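Local coordinates for protein putative branched-chain amino acid ABC transporter (Rhodospirillum rubrum ATCC 11170, PDB 3HUT) that probably serves as the extracellular solute-binding receptor of an ABC transporter, capturing branched-chain or related amino acids for uptake, at residues Val73-Met86 with Met97-Tyr109. Residues are numbered along the deposited sequence; the frame is centred on the assembly and turned at random.
Sequences VVGVLGDFSSTVSM and MPQLSPTAAHPDY
V76 and Q99, followed by L77 and L100, pair as neighbours in a parallel sheet, the axes of strands 73-78 and 99-101 diverging by only 18°. Three backbone bonds define the register: V76 N to P98 O, L100 N to V76 O, and G78 N to L100 O. Of these, G78 N to L100 O is short at 2.7 Å, and its donor stands well above the carbonyl plane.

Side-chain hydroxyls take over where the strands end. S101 OG donates to D79 O (2.8 Å) and accepts from A104 N, an ST motif, so one oxygen joins the turn after strand 73-78 to the loop after strand 99-101. T103 OG1 lies in the carbonyl plane of F80 O and reaches a lone pair at 2.8 Å; its chi1 of 53° sets the hydroxyl between backbone N and carbonyl carbon, facing F80. S82 OG accepts from H106 N at 3.0 Å and also meets a water bound by A105 N.

The extended Q99 side chain, CG anti to the backbone N (chi1 167°), carries NE2 to S85 O (3.2 Å), which lies in its amide plane, while OE1 is taken by Q116. Replacement by alanine is likely to leave S85 O without this donor and Q116 NE2 without its acceptor, and to open a gap between strand and helix.

Apolar contacts occupy both ends. Selenomethionine M97, bent at chi2 and chi3, crosses V76 at about a right angle and brings CE to V73 CG1 (3.7 Å). Within 97-109, A104 CB sits over the centre of one Y109 ring face; across the contact, CG of selenomethionine M86 meets the ring edge at Y109 CD1 (3.8 Å).

The parallel pair, joined through helix 82-95, is a beta-alpha-beta crossover in one lobe of the periplasmic-binding-protein fold, its strand-to-helix turn fastened to the loop following the next strand.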
ATOM      1  N   VAL A  73      17.254  -5.926 -20.727  1.00 11.69           N
ATOM      2  CA  VAL A  73      16.242  -5.594 -19.733  1.00 10.25           C
ATOM      3  C   VAL A  73      14.980  -6.413 -19.991  1.00  8.55           C
ATOM      4  O   VAL A  73      14.277  -6.186 -20.974  1.00  8.80           O
ATOM      5  CB  VAL A  73      15.900  -4.097 -19.792  1.00  9.94           C
ATOM      6  CG1 VAL A  73      14.868  -3.760 -18.728  1.00 11.82           C
ATOM      7  CG2 VAL A  73      17.175  -3.264 -19.603  1.00 11.40           C
ATOM      8  N   VAL A  74      14.691  -7.363 -19.109  1.00  7.81           N
ATOM      9  CA  VAL A  74      13.524  -8.217 -19.291  1.00  8.12           C
ATOM     10  C   VAL A  74      12.298  -7.767 -18.509  1.00  8.30           C
ATOM     11  O   VAL A  74      11.191  -8.265 -18.727  1.00  5.56           O
ATOM     12  CB  VAL A  74      13.854  -9.679 -18.915  1.00  9.05           C
ATOM     13  CG1 VAL A  74      14.922 -10.222 -19.851  1.00  9.11           C
ATOM     14  CG2 VAL A  74      14.332  -9.754 -17.474  1.00  9.71           C
ATOM     15  N   GLY A  75      12.498  -6.823 -17.598  1.00  7.55           N
ATOM     16  CA  GLY A  75      11.396  -6.329 -16.802  1.00  7.39           C
ATOM     17  C   GLY A  75      11.783  -5.007 -16.182  1.00  8.65           C
ATOM     18  O   GLY A  75      12.966  -4.716 -16.021  1.00 10.59           O
ATOM     19  N   VAL A  76      10.793  -4.200 -15.830  1.00  8.09           N
ATOM     20  CA  VAL A  76      11.078  -2.911 -15.225  1.00  8.36           C
ATOM     21  C   VAL A  76      10.332  -2.731 -13.908  1.00 11.01           C
ATOM     22  O   VAL A  76       9.117  -2.936 -13.852  1.00  8.70           O
ATOM     23  CB  VAL A  76      10.670  -1.745 -16.164  1.00 10.27           C
ATOM     24  CG1 VAL A  76      10.802  -0.407 -15.432  1.00  7.61           C
ATOM     25  CG2 VAL A  76      11.542  -1.746 -17.411  1.00  8.14           C
ATOM     26  N   LEU A  77      11.061  -2.370 -12.851  1.00  9.95           N
ATOM     27  CA  LEU A  77      10.452  -2.090 -11.555  1.00 11.51           C
ATOM     28  C   LEU A  77      10.094  -0.654 -11.813  1.00 15.92           C
ATOM     29  O   LEU A  77      10.936   0.140 -12.236  1.00 12.21           O
ATOM     30  CB  LEU A  77      11.474  -2.240 -10.449  1.00 10.19           C
ATOM     31  CG  LEU A  77      11.625  -3.738 -10.221  1.00 10.49           C
ATOM     32  CD1 LEU A  77      12.910  -4.022  -9.498  1.00  9.84           C
ATOM     33  CD2 LEU A  77      10.404  -4.236  -9.447  1.00 10.18           C
ATOM     34  N   GLY A  78       8.861  -0.274 -11.530  1.00 20.12           N
ATOM     35  CA  GLY A  78       8.508   1.049 -11.974  1.00 24.52           C
ATOM     36  C   GLY A  78       7.782   2.199 -11.366  1.00 23.51           C
ATOM     37  O   GLY A  78       6.572   2.306 -11.379  1.00 27.68           O
ATOM     38  N   ASP A  79       8.590   3.152 -10.967  1.00 23.30           N
ATOM     39  CA  ASP A  79       8.126   4.399 -10.426  1.00 17.44           C
ATOM     40  C   ASP A  79       7.117   4.597  -9.343  1.00 15.41           C
ATOM     41  O   ASP A  79       6.138   3.893  -9.168  1.00 15.00           O
ATOM     42  CB  ASP A  79       7.797   5.335 -11.585  1.00 15.03           C
ATOM     43  CG  ASP A  79       8.870   6.409 -11.771  1.00 16.06           C
ATOM     44  OD1 ASP A  79       9.114   7.141 -10.789  1.00 12.25           O
ATOM     45  OD2 ASP A  79       9.472   6.530 -12.871  1.00 13.87           O
ATOM     46  N   PHE A  80       7.449   5.633  -8.608  1.00 11.45           N
ATOM     47  CA  PHE A  80       6.750   6.104  -7.457  1.00 11.14           C
ATOM     48  C   PHE A  80       5.301   6.569  -7.616  1.00 10.36           C
ATOM     49  O   PHE A  80       4.391   5.998  -7.016  1.00  9.81           O
ATOM     50  CB  PHE A  80       7.596   7.218  -6.888  1.00 11.09           C
ATOM     51  CG  PHE A  80       6.994   7.853  -5.746  1.00 11.52           C
ATOM     52  CD1 PHE A  80       6.857   7.143  -4.573  1.00 13.81           C
ATOM     53  CD2 PHE A  80       6.479   9.135  -5.847  1.00 14.06           C
ATOM     54  CE1 PHE A  80       6.204   7.690  -3.503  1.00 14.51           C
ATOM     55  CE2 PHE A  80       5.821   9.697  -4.784  1.00 12.62           C
ATOM     56  CZ  PHE A  80       5.679   8.974  -3.605  1.00 13.66           C
ATOM     57  N   SER A  81       5.089   7.619  -8.402  1.00  9.65           N
ATOM     58  CA  SER A  81       3.743   8.154  -8.581  1.00 10.28           C
ATOM     59  C   SER A  81       2.930   7.412  -9.627  1.00  9.25           C
ATOM     60  O   SER A  81       3.481   6.804 -10.546  1.00  9.02           O
ATOM     61  CB  SER A  81       3.798   9.632  -8.968  1.00 11.22           C
ATOM     62  OG  SER A  81       4.323   9.785 -10.275  1.00 12.44           O
ATOM     63  N   SER A  82       1.612   7.476  -9.486  1.00  8.85           N
ATOM     64  CA  SER A  82       0.725   6.831 -10.438  1.00  9.14           C
ATOM     65  C   SER A  82       0.856   7.527 -11.791  1.00  9.69           C
ATOM     66  O   SER A  82       0.961   6.872 -12.828  1.00  9.73           O
ATOM     67  CB  SER A  82      -0.724   6.904  -9.944  1.00  8.66           C
ATOM     68  OG  SER A  82      -0.942   5.970  -8.897  1.00  8.91           O
ATOM     69  N   THR A  83       0.869   8.857 -11.772  1.00  9.84           N
ATOM     70  CA  THR A  83       0.982   9.633 -13.008  1.00 11.49           C
ATOM     71  C   THR A  83       2.207   9.268 -13.835  1.00  8.84           C
ATOM     72  O   THR A  83       2.110   9.053 -15.040  1.00  7.79           O
ATOM     73  CB  THR A  83       1.039  11.148 -12.722  1.00 13.51           C
ATOM     74  OG1 THR A  83      -0.178  11.562 -12.096  1.00 18.62           O
ATOM     75  CG2 THR A  83       1.214  11.925 -14.019  1.00 16.23           C
ATOM     76  N   VAL A  84       3.365   9.205 -13.191  1.00  8.71           N
ATOM     77  CA  VAL A  84       4.588   8.878 -13.900  1.00  9.43           C
ATOM     78  C   VAL A  84       4.611   7.402 -14.285  1.00  9.39           C
ATOM     79  O   VAL A  84       5.075   7.043 -15.368  1.00 11.49           O
ATOM     80  CB  VAL A  84       5.825   9.237 -13.047  1.00 10.45           C
ATOM     81  CG1 VAL A  84       7.100   8.821 -13.755  1.00  9.25           C
ATOM     82  CG2 VAL A  84       5.838  10.740 -12.792  1.00 12.13           C
ATOM     83  N   SER A  85       4.103   6.545 -13.408  1.00  9.05           N
ATOM     84  CA  SER A  85       4.074   5.119 -13.705  1.00  8.90           C
ATOM     85  C   SER A  85       3.216   4.864 -14.935  1.00  8.30           C
ATOM     86  O   SER A  85       3.536   4.016 -15.764  1.00  9.19           O
ATOM     87  CB  SER A  85       3.524   4.336 -12.512  1.00  8.24           C
ATOM     88  OG  SER A  85       4.402   4.439 -11.403  1.00  8.07           O
HETATM   89  N   MSE A  86       2.129   5.613 -15.059  1.00  9.70           N
HETATM   90  CA  MSE A  86       1.233   5.453 -16.198  1.00 13.39           C
HETATM   91  C   MSE A  86       1.849   5.995 -17.486  1.00 12.20           C
HETATM   92  O   MSE A  86       1.711   5.390 -18.543  1.00 10.85           O
HETATM   93  CB  MSE A  86      -0.101   6.135 -15.902  1.00 17.21           C
HETATM   94  CG  MSE A  86      -0.856   5.462 -14.767  1.00 22.28           C
HETATM   95 SE   MSE A  86      -2.486   6.364 -14.261  1.00 34.44          SE
HETATM   96  CE  MSE A  86      -3.564   5.929 -15.803  1.00 27.98           C
HETATM   97  N   MSE A  97       6.687  -4.904 -22.339  1.00  9.81           N
HETATM   98  CA  MSE A  97       7.630  -4.941 -21.226  1.00 10.26           C
HETATM   99  C   MSE A  97       6.825  -5.023 -19.937  1.00  8.73           C
HETATM  100  O   MSE A  97       5.986  -4.168 -19.683  1.00  9.74           O
HETATM  101  CB  MSE A  97       8.471  -3.661 -21.205  1.00 12.09           C
HETATM  102  CG  MSE A  97       9.399  -3.530 -20.003  1.00 11.30           C
HETATM  103 SE   MSE A  97      10.939  -4.697 -20.082  1.00 19.94          SE
HETATM  104  CE  MSE A  97      12.097  -3.588 -21.188  1.00 14.48           C
ATOM    105  N   PRO A  98       7.056  -6.060 -19.114  1.00  8.47           N
ATOM    106  CA  PRO A  98       6.307  -6.168 -17.859  1.00  6.91           C
ATOM    107  C   PRO A  98       6.781  -5.090 -16.881  1.00  7.49           C
ATOM    108  O   PRO A  98       7.984  -4.883 -16.710  1.00  8.75           O
ATOM    109  CB  PRO A  98       6.632  -7.585 -17.389  1.00  7.07           C
ATOM    110  CG  PRO A  98       8.023  -7.792 -17.890  1.00  7.02           C
ATOM    111  CD  PRO A  98       7.969  -7.204 -19.286  1.00  8.47           C
ATOM    112  N   GLN A  99       5.836  -4.402 -16.247  1.00  6.23           N
ATOM    113  CA  GLN A  99       6.160  -3.325 -15.308  1.00  6.88           C
ATOM    114  C   GLN A  99       5.547  -3.567 -13.931  1.00  7.25           C
ATOM    115  O   GLN A  99       4.364  -3.876 -13.819  1.00  7.48           O
ATOM    116  CB  GLN A  99       5.658  -1.979 -15.867  1.00  5.90           C
ATOM    117  CG  GLN A  99       5.640  -0.822 -14.851  1.00  7.32           C
ATOM    118  CD  GLN A  99       4.990   0.454 -15.386  1.00  8.28           C
ATOM    119  OE1 GLN A  99       4.144   0.415 -16.275  1.00  7.87           O
ATOM    120  NE2 GLN A  99       5.370   1.589 -14.818  1.00  8.65           N
ATOM    121  N   LEU A 100       6.354  -3.437 -12.884  1.00  7.13           N
ATOM    122  CA  LEU A 100       5.845  -3.617 -11.534  1.00  6.99           C
ATOM    123  C   LEU A 100       6.124  -2.365 -10.711  1.00  7.80           C
ATOM    124  O   LEU A 100       7.268  -2.099 -10.343  1.00  5.89           O
ATOM    125  CB  LEU A 100       6.485  -4.839 -10.854  1.00  6.44           C
ATOM    126  CG  LEU A 100       6.135  -5.039  -9.365  1.00  8.67           C
ATOM    127  CD1 LEU A 100       4.641  -5.040  -9.186  1.00  8.25           C
ATOM    128  CD2 LEU A 100       6.738  -6.340  -8.853  1.00  7.52           C
ATOM    129  N   SER A 101       5.079  -1.583 -10.452  1.00  7.29           N
ATOM    130  CA  SER A 101       5.231  -0.377  -9.651  1.00  6.72           C
ATOM    131  C   SER A 101       5.000  -0.721  -8.186  1.00  7.48           C
ATOM    132  O   SER A 101       3.992  -1.334  -7.828  1.00  6.03           O
ATOM    133  CB  SER A 101       4.224   0.691 -10.064  1.00  8.60           C
ATOM    134  OG  SER A 101       4.275   1.771  -9.144  1.00  9.73           O
ATOM    135  N   PRO A 102       5.926  -0.322  -7.313  1.00  6.75           N
ATOM    136  CA  PRO A 102       5.688  -0.662  -5.913  1.00  7.66           C
ATOM    137  C   PRO A 102       4.583   0.152  -5.253  1.00  8.67           C
ATOM    138  O   PRO A 102       3.926  -0.321  -4.327  1.00  9.04           O
ATOM    139  CB  PRO A 102       7.057  -0.437  -5.267  1.00 10.31           C
ATOM    140  CG  PRO A 102       7.672   0.632  -6.118  1.00 10.11           C
ATOM    141  CD  PRO A 102       7.274   0.242  -7.515  1.00  7.34           C
ATOM    142  N   THR A 103       4.338   1.355  -5.760  1.00  7.58           N
ATOM    143  CA  THR A 103       3.354   2.233  -5.136  1.00  9.00           C
ATOM    144  C   THR A 103       2.270   2.900  -5.999  1.00  9.91           C
ATOM    145  O   THR A 103       1.448   3.640  -5.472  1.00  9.85           O
ATOM    146  CB  THR A 103       4.091   3.326  -4.364  1.00  8.15           C
ATOM    147  OG1 THR A 103       5.026   3.969  -5.237  1.00  8.87           O
ATOM    148  CG2 THR A 103       4.856   2.727  -3.194  1.00 12.02           C
ATOM    149  N   ALA A 104       2.255   2.660  -7.309  1.00 10.25           N
ATOM    150  CA  ALA A 104       1.216   3.266  -8.148  1.00 10.08           C
ATOM    151  C   ALA A 104      -0.135   2.650  -7.755  1.00  9.48           C
ATOM    152  O   ALA A 104      -0.483   1.566  -8.208  1.00  9.92           O
ATOM    153  CB  ALA A 104       1.512   3.031  -9.622  1.00 10.88           C
ATOM    154  N   ALA A 105      -0.891   3.365  -6.921  1.00 10.31           N
ATOM    155  CA  ALA A 105      -2.175   2.880  -6.417  1.00 10.28           C
ATOM    156  C   ALA A 105      -3.439   3.345  -7.126  1.00 11.78           C
ATOM    157  O   ALA A 105      -4.538   2.894  -6.803  1.00 12.03           O
ATOM    158  CB  ALA A 105      -2.285   3.204  -4.922  1.00 12.04           C
ATOM    159  N   HIS A 106      -3.305   4.245  -8.089  1.00 11.25           N
ATOM    160  CA  HIS A 106      -4.483   4.746  -8.793  1.00 12.07           C
ATOM    161  C   HIS A 106      -5.203   3.648  -9.577  1.00 11.47           C
ATOM    162  O   HIS A 106      -4.581   2.879 -10.302  1.00 11.13           O
ATOM    163  CB  HIS A 106      -4.091   5.881  -9.737  1.00 12.66           C
ATOM    164  CG  HIS A 106      -5.264   6.606 -10.317  1.00 15.01           C
ATOM    165  ND1 HIS A 106      -6.109   6.032 -11.244  1.00 14.01           N
ATOM    166  CD2 HIS A 106      -5.765   7.838 -10.062  1.00 16.02           C
ATOM    167  CE1 HIS A 106      -7.080   6.878 -11.533  1.00 15.98           C
ATOM    168  NE2 HIS A 106      -6.896   7.982 -10.830  1.00 19.01           N
ATOM    169  N   PRO A 107      -6.533   3.558  -9.432  1.00 12.55           N
ATOM    170  CA  PRO A 107      -7.314   2.539 -10.138  1.00 14.26           C
ATOM    171  C   PRO A 107      -6.969   2.388 -11.620  1.00 14.04           C
ATOM    172  O   PRO A 107      -6.839   1.275 -12.116  1.00 15.58           O
ATOM    173  CB  PRO A 107      -8.747   3.013  -9.935  1.00 14.64           C
ATOM    174  CG  PRO A 107      -8.699   3.599  -8.555  1.00 14.70           C
ATOM    175  CD  PRO A 107      -7.403   4.401  -8.593  1.00 13.73           C
ATOM    176  N   ASP A 108      -6.815   3.509 -12.318  1.00 14.12           N
ATOM    177  CA  ASP A 108      -6.525   3.494 -13.755  1.00 14.38           C
ATOM    178  C   ASP A 108      -5.176   2.941 -14.192  1.00 13.03           C
ATOM    179  O   ASP A 108      -5.018   2.536 -15.342  1.00 11.48           O
ATOM    180  CB  ASP A 108      -6.686   4.897 -14.346  1.00 17.24           C
ATOM    181  CG  ASP A 108      -8.107   5.409 -14.250  1.00 20.22           C
ATOM    182  OD1 ASP A 108      -9.016   4.604 -13.961  1.00 22.63           O
ATOM    183  OD2 ASP A 108      -8.317   6.617 -14.472  1.00 25.25           O
ATOM    184  N   TYR A 109      -4.199   2.925 -13.294  1.00  9.65           N
ATOM    185  CA  TYR A 109      -2.886   2.414 -13.655  1.00  8.53           C
ATOM    186  C   TYR A 109      -2.919   0.948 -14.103  1.00  9.03           C
ATOM    187  O   TYR A 109      -2.288   0.574 -15.098  1.00  8.77           O
ATOM    188  CB  TYR A 109      -1.926   2.563 -12.474  1.00  9.08           C
ATOM    189  CG  TYR A 109      -0.686   1.719 -12.611  1.00  9.00           C
ATOM    190  CD1 TYR A 109       0.354   2.097 -13.460  1.00  8.36           C
ATOM    191  CD2 TYR A 109      -0.567   0.518 -11.916  1.00  7.99           C
ATOM    192  CE1 TYR A 109       1.490   1.292 -13.609  1.00  8.51           C
ATOM    193  CE2 TYR A 109       0.555  -0.291 -12.062  1.00  8.76           C
ATOM    194  CZ  TYR A 109       1.577   0.100 -12.908  1.00  8.53           C
ATOM    195  OH  TYR A 109       2.674  -0.717 -13.055  1.00  8.63           O
TER
HETATM  196  O   HOH W   1       2.296   6.945  -5.554  1.00 28.78           O
HETATM  197  O   HOH W   2      -0.506   6.280  -6.273  1.00 14.95           O